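Local coordinates for protein amidase (Bacillus anthracis, PDB 5EWQ) that probably hydrolyses carboxylic acid amides to the free acid and ammonia, as a member of the amidase family, at residues K313-Q324 / G444-E455. Numbering follows the deposited sequence.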
ATOM      1  N   LYS A 313     -17.996 -20.705  -3.102  1.00 89.97           N
ATOM      2  CA  LYS A 313     -16.606 -20.626  -2.664  1.00 81.55           C
ATOM      3  C   LYS A 313     -16.422 -21.214  -1.268  1.00 78.88           C
ATOM      4  O   LYS A 313     -17.286 -21.072  -0.403  1.00 80.34           O
ATOM      5  CB  LYS A 313     -16.120 -19.177  -2.688  1.00 86.72           C
ATOM      6  CG  LYS A 313     -16.168 -18.524  -4.059  1.00 91.51           C
ATOM      7  CD  LYS A 313     -15.273 -19.241  -5.056  1.00 89.16           C
ATOM      8  CE  LYS A 313     -15.261 -18.532  -6.402  1.00 84.20           C
ATOM      9  NZ  LYS A 313     -16.618 -18.467  -7.011  1.00 92.42           N
ATOM     10  N   LYS A 314     -15.287 -21.874  -1.057  1.00 78.58           N
ATOM     11  CA  LYS A 314     -14.976 -22.477   0.234  1.00 86.14           C
ATOM     12  C   LYS A 314     -13.884 -21.689   0.951  1.00 83.75           C
ATOM     13  O   LYS A 314     -12.696 -21.908   0.719  1.00 81.73           O
ATOM     14  CB  LYS A 314     -14.540 -23.933   0.056  1.00 95.30           C
ATOM     15  CG  LYS A 314     -15.437 -24.746  -0.862  1.00 91.61           C
ATOM     16  CD  LYS A 314     -14.929 -26.171  -1.005  1.00 88.78           C
ATOM     17  CE  LYS A 314     -15.668 -26.914  -2.106  1.00 93.71           C
ATOM     18  NZ  LYS A 314     -15.446 -26.284  -3.436  1.00 92.69           N
ATOM     19  N   ILE A 315     -14.293 -20.772   1.821  1.00 83.29           N
ATOM     20  CA  ILE A 315     -13.344 -19.926   2.538  1.00 76.38           C
ATOM     21  C   ILE A 315     -13.003 -20.501   3.909  1.00 68.04           C
ATOM     22  O   ILE A 315     -13.888 -20.750   4.726  1.00 71.30           O
ATOM     23  CB  ILE A 315     -13.881 -18.489   2.719  1.00 67.19           C
ATOM     24  CG1 ILE A 315     -13.998 -17.777   1.369  1.00 65.57           C
ATOM     25  CG2 ILE A 315     -12.972 -17.695   3.639  1.00 68.93           C
ATOM     26  CD1 ILE A 315     -15.335 -17.956   0.688  1.00 68.38           C
ATOM     27  N   GLY A 316     -11.713 -20.711   4.152  1.00 68.57           N
ATOM     28  CA  GLY A 316     -11.248 -21.210   5.433  1.00 75.06           C
ATOM     29  C   GLY A 316     -10.915 -20.088   6.394  1.00 74.34           C
ATOM     30  O   GLY A 316     -10.069 -19.241   6.108  1.00 73.82           O
ATOM     31  N   LEU A 317     -11.582 -20.084   7.543  1.00 76.17           N
ATOM     32  CA  LEU A 317     -11.393 -19.035   8.537  1.00 60.62           C
ATOM     33  C   LEU A 317     -10.093 -19.215   9.316  1.00 67.40           C
ATOM     34  O   LEU A 317      -9.751 -20.325   9.723  1.00 61.45           O
ATOM     35  CB  LEU A 317     -12.577 -18.996   9.507  1.00 61.61           C
ATOM     36  CG  LEU A 317     -13.803 -18.167   9.116  1.00 63.83           C
ATOM     37  CD1 LEU A 317     -14.458 -18.679   7.842  1.00 63.80           C
ATOM     38  CD2 LEU A 317     -14.802 -18.152  10.261  1.00 74.03           C
ATOM     39  N   LEU A 318      -9.376 -18.114   9.516  1.00 68.44           N
ATOM     40  CA  LEU A 318      -8.136 -18.134  10.284  1.00 65.64           C
ATOM     41  C   LEU A 318      -8.332 -17.465  11.639  1.00 63.97           C
ATOM     42  O   LEU A 318      -7.367 -17.122  12.321  1.00 62.07           O
ATOM     43  CB  LEU A 318      -7.012 -17.443   9.510  1.00 58.21           C
ATOM     44  CG  LEU A 318      -6.696 -18.032   8.135  1.00 59.38           C
ATOM     45  CD1 LEU A 318      -5.491 -17.343   7.514  1.00 57.34           C
ATOM     46  CD2 LEU A 318      -6.472 -19.531   8.239  1.00 62.81           C
ATOM     47  N   PHE A 319      -9.592 -17.282  12.020  1.00 67.61           N
ATOM     48  CA  PHE A 319      -9.926 -16.675  13.302  1.00 64.16           C
ATOM     49  C   PHE A 319     -11.123 -17.371  13.936  1.00 63.74           C
ATOM     50  O   PHE A 319     -11.949 -17.962  13.240  1.00 64.19           O
ATOM     51  CB  PHE A 319     -10.213 -15.178  13.135  1.00 56.36           C
ATOM     52  CG  PHE A 319     -11.422 -14.879  12.289  1.00 61.09           C
ATOM     53  CD1 PHE A 319     -11.307 -14.748  10.915  1.00 69.35           C
ATOM     54  CD2 PHE A 319     -12.670 -14.718  12.870  1.00 58.79           C
ATOM     55  CE1 PHE A 319     -12.416 -14.468  10.136  1.00 67.99           C
ATOM     56  CE2 PHE A 319     -13.782 -14.441  12.096  1.00 62.67           C
ATOM     57  CZ  PHE A 319     -13.654 -14.316  10.728  1.00 63.14           C
ATOM     58  N   SER A 320     -11.214 -17.293  15.260  1.00 71.77           N
ATOM     59  CA  SER A 320     -12.338 -17.869  15.986  1.00 84.92           C
ATOM     60  C   SER A 320     -13.092 -16.788  16.753  1.00 85.70           C
ATOM     61  O   SER A 320     -12.497 -16.025  17.514  1.00100.75           O
ATOM     62  CB  SER A 320     -11.859 -18.964  16.940  1.00 92.58           C
ATOM     63  OG  SER A 320     -10.832 -18.483  17.790  1.00 99.47           O
ATOM     64  N   VAL A 321     -14.404 -16.729  16.542  1.00 76.13           N
ATOM     65  CA  VAL A 321     -15.243 -15.705  17.158  1.00 68.10           C
ATOM     66  C   VAL A 321     -15.319 -15.870  18.674  1.00 78.51           C
ATOM     67  O   VAL A 321     -15.281 -14.889  19.416  1.00 76.26           O
ATOM     68  CB  VAL A 321     -16.670 -15.731  16.572  1.00 63.75           C
ATOM     69  CG1 VAL A 321     -17.531 -14.648  17.206  1.00 62.77           C
ATOM     70  CG2 VAL A 321     -16.625 -15.562  15.064  1.00 62.53           C
ATOM     71  N   ASP A 322     -15.417 -17.116  19.126  1.00 81.26           N
ATOM     72  CA  ASP A 322     -15.563 -17.410  20.547  1.00 94.19           C
ATOM     73  C   ASP A 322     -14.326 -17.012  21.350  1.00104.34           C
ATOM     74  O   ASP A 322     -14.438 -16.534  22.480  1.00112.54           O
ATOM     75  CB  ASP A 322     -15.857 -18.898  20.753  1.00100.00           C
ATOM     76  N   GLN A 323     -13.151 -17.208  20.763  1.00 99.80           N
ATOM     77  CA  GLN A 323     -11.897 -16.913  21.448  1.00 98.63           C
ATOM     78  C   GLN A 323     -11.529 -15.437  21.306  1.00 91.04           C
ATOM     79  O   GLN A 323     -10.559 -14.967  21.900  1.00 91.91           O
ATOM     80  CB  GLN A 323     -10.772 -17.797  20.902  1.00103.45           C
ATOM     81  CG  GLN A 323      -9.581 -17.952  21.834  1.00110.76           C
ATOM     82  CD  GLN A 323      -8.493 -18.828  21.244  1.00115.23           C
ATOM     83  OE1 GLN A 323      -8.429 -19.027  20.031  1.00117.58           O
ATOM     84  NE2 GLN A 323      -7.633 -19.363  22.103  1.00114.65           N
ATOM     85  N   GLN A 324     -12.315 -14.709  20.519  1.00 85.36           N
ATOM     86  CA  GLN A 324     -12.064 -13.293  20.290  1.00 80.94           C
ATOM     87  C   GLN A 324     -12.474 -12.466  21.504  1.00 80.72           C
ATOM     88  O   GLN A 324     -13.356 -12.864  22.265  1.00 76.90           O
ATOM     89  CB  GLN A 324     -12.813 -12.809  19.048  1.00 77.36           C
ATOM     90  CG  GLN A 324     -12.128 -11.671  18.316  1.00 69.18           C
ATOM     91  CD  GLN A 324     -10.849 -12.114  17.637  1.00 74.08           C
ATOM     92  OE1 GLN A 324     -10.880 -12.823  16.631  1.00 73.62           O
ATOM     93  NE2 GLN A 324      -9.713 -11.705  18.188  1.00 82.36           N
ATOM     94  N   GLY A 444      -9.144 -28.233  -1.014  1.00 91.98           N
ATOM     95  CA  GLY A 444      -9.999 -27.593  -2.000  1.00 91.43           C
ATOM     96  C   GLY A 444     -10.592 -26.256  -1.600  1.00 89.10           C
ATOM     97  O   GLY A 444     -11.616 -25.840  -2.144  1.00 88.86           O
ATOM     98  N   LEU A 445      -9.954 -25.575  -0.653  1.00 90.88           N
ATOM     99  CA  LEU A 445     -10.415 -24.258  -0.226  1.00 82.83           C
ATOM    100  C   LEU A 445      -9.997 -23.195  -1.234  1.00 78.26           C
ATOM    101  O   LEU A 445      -8.851 -23.168  -1.682  1.00 80.10           O
ATOM    102  CB  LEU A 445      -9.871 -23.914   1.161  1.00 78.28           C
ATOM    103  CG  LEU A 445     -10.649 -24.382   2.396  1.00 81.35           C
ATOM    104  CD1 LEU A 445     -10.938 -25.874   2.366  1.00 83.66           C
ATOM    105  CD2 LEU A 445      -9.876 -24.025   3.649  1.00 77.18           C
ATOM    106  N   ASP A 446     -10.930 -22.319  -1.589  1.00 76.95           N
ATOM    107  CA  ASP A 446     -10.663 -21.284  -2.581  1.00 87.08           C
ATOM    108  C   ASP A 446      -9.836 -20.137  -2.007  1.00 79.55           C
ATOM    109  O   ASP A 446      -9.000 -19.561  -2.704  1.00 78.65           O
ATOM    110  CB  ASP A 446     -11.978 -20.749  -3.154  1.00 83.64           C
ATOM    111  CG  ASP A 446     -12.664 -21.750  -4.062  1.00 87.96           C
ATOM    112  OD1 ASP A 446     -11.973 -22.355  -4.910  1.00 89.42           O
ATOM    113  OD2 ASP A 446     -13.890 -21.939  -3.924  1.00 87.37           O
ATOM    114  N   ALA A 447     -10.066 -19.812  -0.739  1.00 75.92           N
ATOM    115  CA  ALA A 447      -9.347 -18.719  -0.093  1.00 76.24           C
ATOM    116  C   ALA A 447      -9.373 -18.832   1.427  1.00 73.67           C
ATOM    117  O   ALA A 447     -10.182 -19.565   1.994  1.00 66.89           O
ATOM    118  CB  ALA A 447      -9.926 -17.379  -0.527  1.00 76.41           C
ATOM    119  N   LEU A 448      -8.476 -18.098   2.078  1.00 74.61           N
ATOM    120  CA  LEU A 448      -8.408 -18.052   3.534  1.00 72.01           C
ATOM    121  C   LEU A 448      -8.561 -16.616   4.025  1.00 65.52           C
ATOM    122  O   LEU A 448      -7.882 -15.715   3.538  1.00 72.08           O
ATOM    123  CB  LEU A 448      -7.087 -18.642   4.034  1.00 66.54           C
ATOM    124  CG  LEU A 448      -7.073 -20.090   4.528  1.00 70.00           C
ATOM    125  CD1 LEU A 448      -7.729 -21.026   3.529  1.00 68.17           C
ATOM    126  CD2 LEU A 448      -5.645 -20.533   4.812  1.00 65.52           C
ATOM    127  N   VAL A 449      -9.451 -16.404   4.990  1.00 57.87           N
ATOM    128  CA  VAL A 449      -9.693 -15.063   5.512  1.00 58.51           C
ATOM    129  C   VAL A 449      -9.147 -14.915   6.935  1.00 59.59           C
ATOM    130  O   VAL A 449      -9.204 -15.847   7.738  1.00 64.31           O
ATOM    131  CB  VAL A 449     -11.204 -14.713   5.484  1.00 55.68           C
ATOM    132  CG1 VAL A 449     -11.991 -15.612   6.429  1.00 59.17           C
ATOM    133  CG2 VAL A 449     -11.428 -13.244   5.819  1.00 52.79           C
HETATM  134  N   MSE A 450      -8.598 -13.741   7.232  1.00 53.29           N
HETATM  135  CA  MSE A 450      -8.027 -13.469   8.546  1.00 50.42           C
HETATM  136  C   MSE A 450      -8.497 -12.119   9.073  1.00 48.18           C
HETATM  137  O   MSE A 450      -9.041 -11.307   8.325  1.00 47.09           O
HETATM  138  CB  MSE A 450      -6.500 -13.497   8.483  1.00 49.64           C
HETATM  139  CG  MSE A 450      -5.882 -12.156   8.117  1.00 46.78           C
HETATM  140 SE   MSE A 450      -3.964 -12.243   7.793  0.77 63.51          SE
HETATM  141  CE  MSE A 450      -4.014 -12.939   5.977  1.00 54.22           C
ATOM    142  N   ILE A 451      -8.286 -11.885  10.364  1.00 47.75           N
ATOM    143  CA  ILE A 451      -8.561 -10.583  10.958  1.00 45.75           C
ATOM    144  C   ILE A 451      -7.270  -9.774  11.051  1.00 56.05           C
ATOM    145  O   ILE A 451      -6.306 -10.208  11.681  1.00 57.53           O
ATOM    146  CB  ILE A 451      -9.189 -10.711  12.358  1.00 46.71           C
ATOM    147  CG1 ILE A 451     -10.552 -11.400  12.268  1.00 48.80           C
ATOM    148  CG2 ILE A 451      -9.329  -9.345  13.007  1.00 44.78           C
ATOM    149  CD1 ILE A 451     -11.274 -11.497  13.594  1.00 50.31           C
ATOM    150  N   ASN A 452      -7.266  -8.603  10.418  1.00 47.34           N
ATOM    151  CA  ASN A 452      -6.087  -7.740  10.358  1.00 39.62           C
ATOM    152  C   ASN A 452      -4.866  -8.466   9.796  1.00 44.04           C
ATOM    153  O   ASN A 452      -4.941  -9.090   8.739  1.00 40.98           O
ATOM    154  CB  ASN A 452      -5.770  -7.167  11.741  1.00 38.94           C
ATOM    155  CG  ASN A 452      -6.884  -6.290  12.278  1.00 53.05           C
ATOM    156  OD1 ASN A 452      -7.662  -5.719  11.513  1.00 51.32           O
ATOM    157  ND2 ASN A 452      -6.965  -6.177  13.598  1.00 58.24           N
ATOM    158  N   ASN A 453      -3.745  -8.388  10.506  1.00 39.59           N
ATOM    159  CA  ASN A 453      -2.501  -8.976  10.021  1.00 40.03           C
ATOM    160  C   ASN A 453      -1.969 -10.095  10.914  1.00 43.11           C
ATOM    161  O   ASN A 453      -0.762 -10.207  11.132  1.00 49.75           O
ATOM    162  CB  ASN A 453      -1.432  -7.891   9.868  1.00 37.92           C
ATOM    163  CG  ASN A 453      -1.070  -7.240  11.189  1.00 37.67           C
ATOM    164  OD1 ASN A 453      -1.900  -7.135  12.092  1.00 42.70           O
ATOM    165  ND2 ASN A 453       0.178  -6.803  11.309  1.00 38.33           N
ATOM    166  N   GLU A 454      -2.870 -10.934  11.413  1.00 46.19           N
ATOM    167  CA  GLU A 454      -2.494 -11.992  12.344  1.00 52.09           C
ATOM    168  C   GLU A 454      -1.755 -13.146  11.665  1.00 53.40           C
ATOM    169  O   GLU A 454      -0.909 -13.794  12.282  1.00 61.42           O
ATOM    170  CB  GLU A 454      -3.734 -12.522  13.067  1.00 63.27           C
ATOM    171  CG  GLU A 454      -4.410 -11.491  13.956  1.00 62.24           C
ATOM    172  CD  GLU A 454      -5.697 -12.003  14.573  1.00 75.46           C
ATOM    173  OE1 GLU A 454      -6.063 -13.169  14.311  1.00 75.44           O
ATOM    174  OE2 GLU A 454      -6.344 -11.238  15.319  1.00 78.48           O
ATOM    175  N   GLU A 455      -2.072 -13.400  10.398  1.00 52.93           N
ATOM    176  CA  GLU A 455      -1.449 -14.503   9.668  1.00 58.54           C
ATOM    177  C   GLU A 455      -0.923 -14.061   8.305  1.00 63.77           C
ATOM    178  O   GLU A 455      -1.480 -14.423   7.270  1.00 77.15           O
ATOM    179  CB  GLU A 455      -2.444 -15.654   9.487  1.00 54.07           C
ATOM    180  CG  GLU A 455      -3.030 -16.193  10.783  1.00 55.95           C
ATOM    181  CD  GLU A 455      -1.987 -16.833  11.679  1.00 64.51           C
ATOM    182  OE1 GLU A 455      -1.000 -17.385  11.148  1.00 74.14           O
ATOM    183  OE2 GLU A 455      -2.154 -16.781  12.916  1.00 64.24           O
TER
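G316 joins strand 314-317 to its parallel neighbour 447-451 through both backbone polar atoms: its N donates to A447 O at 2.9 Å, and its O accepts from V449 N at 3.1 Å. Beyond it L318 N reaches V449 O (2.9 Å), nearly in line with that carbonyl. At the start of the pair D446 clasps K314 twice, its own N bonded to K314 O and its carboxylate OD2 taking K314 N at 3.2 Å, 30° out of the carboxylate plane. The lysine ammonium groups stay apart from this carboxylate; K313 NZ bonds G309 O instead.

On one face of the sheet V449 CG1 packs against I315 CG2 (3.6 Å); L317 CG lies beside the same methyl, and F319 CE1 also meets it, obliquely. F319 CG stands between its backbone N and carbonyl carbon (chi1 64°), which lays the ring across I451; I451 CG1 makes a CH-pi contact over the ring face, 3.8 Å from the centroid. Helix 329-341 backs this side, I335 touching F319 and A332 touching I451. On the other face L445 CD2 lies over the bare CA of G316, and the L318 and L448 side chains cross at about a right angle, their CD2 atoms 3.7 Å apart.

Strands 345-347 and 479-485 flank this parallel pair, which thus lies inside, near one border of, the large mixed sheet at the core of the amidase signature fold.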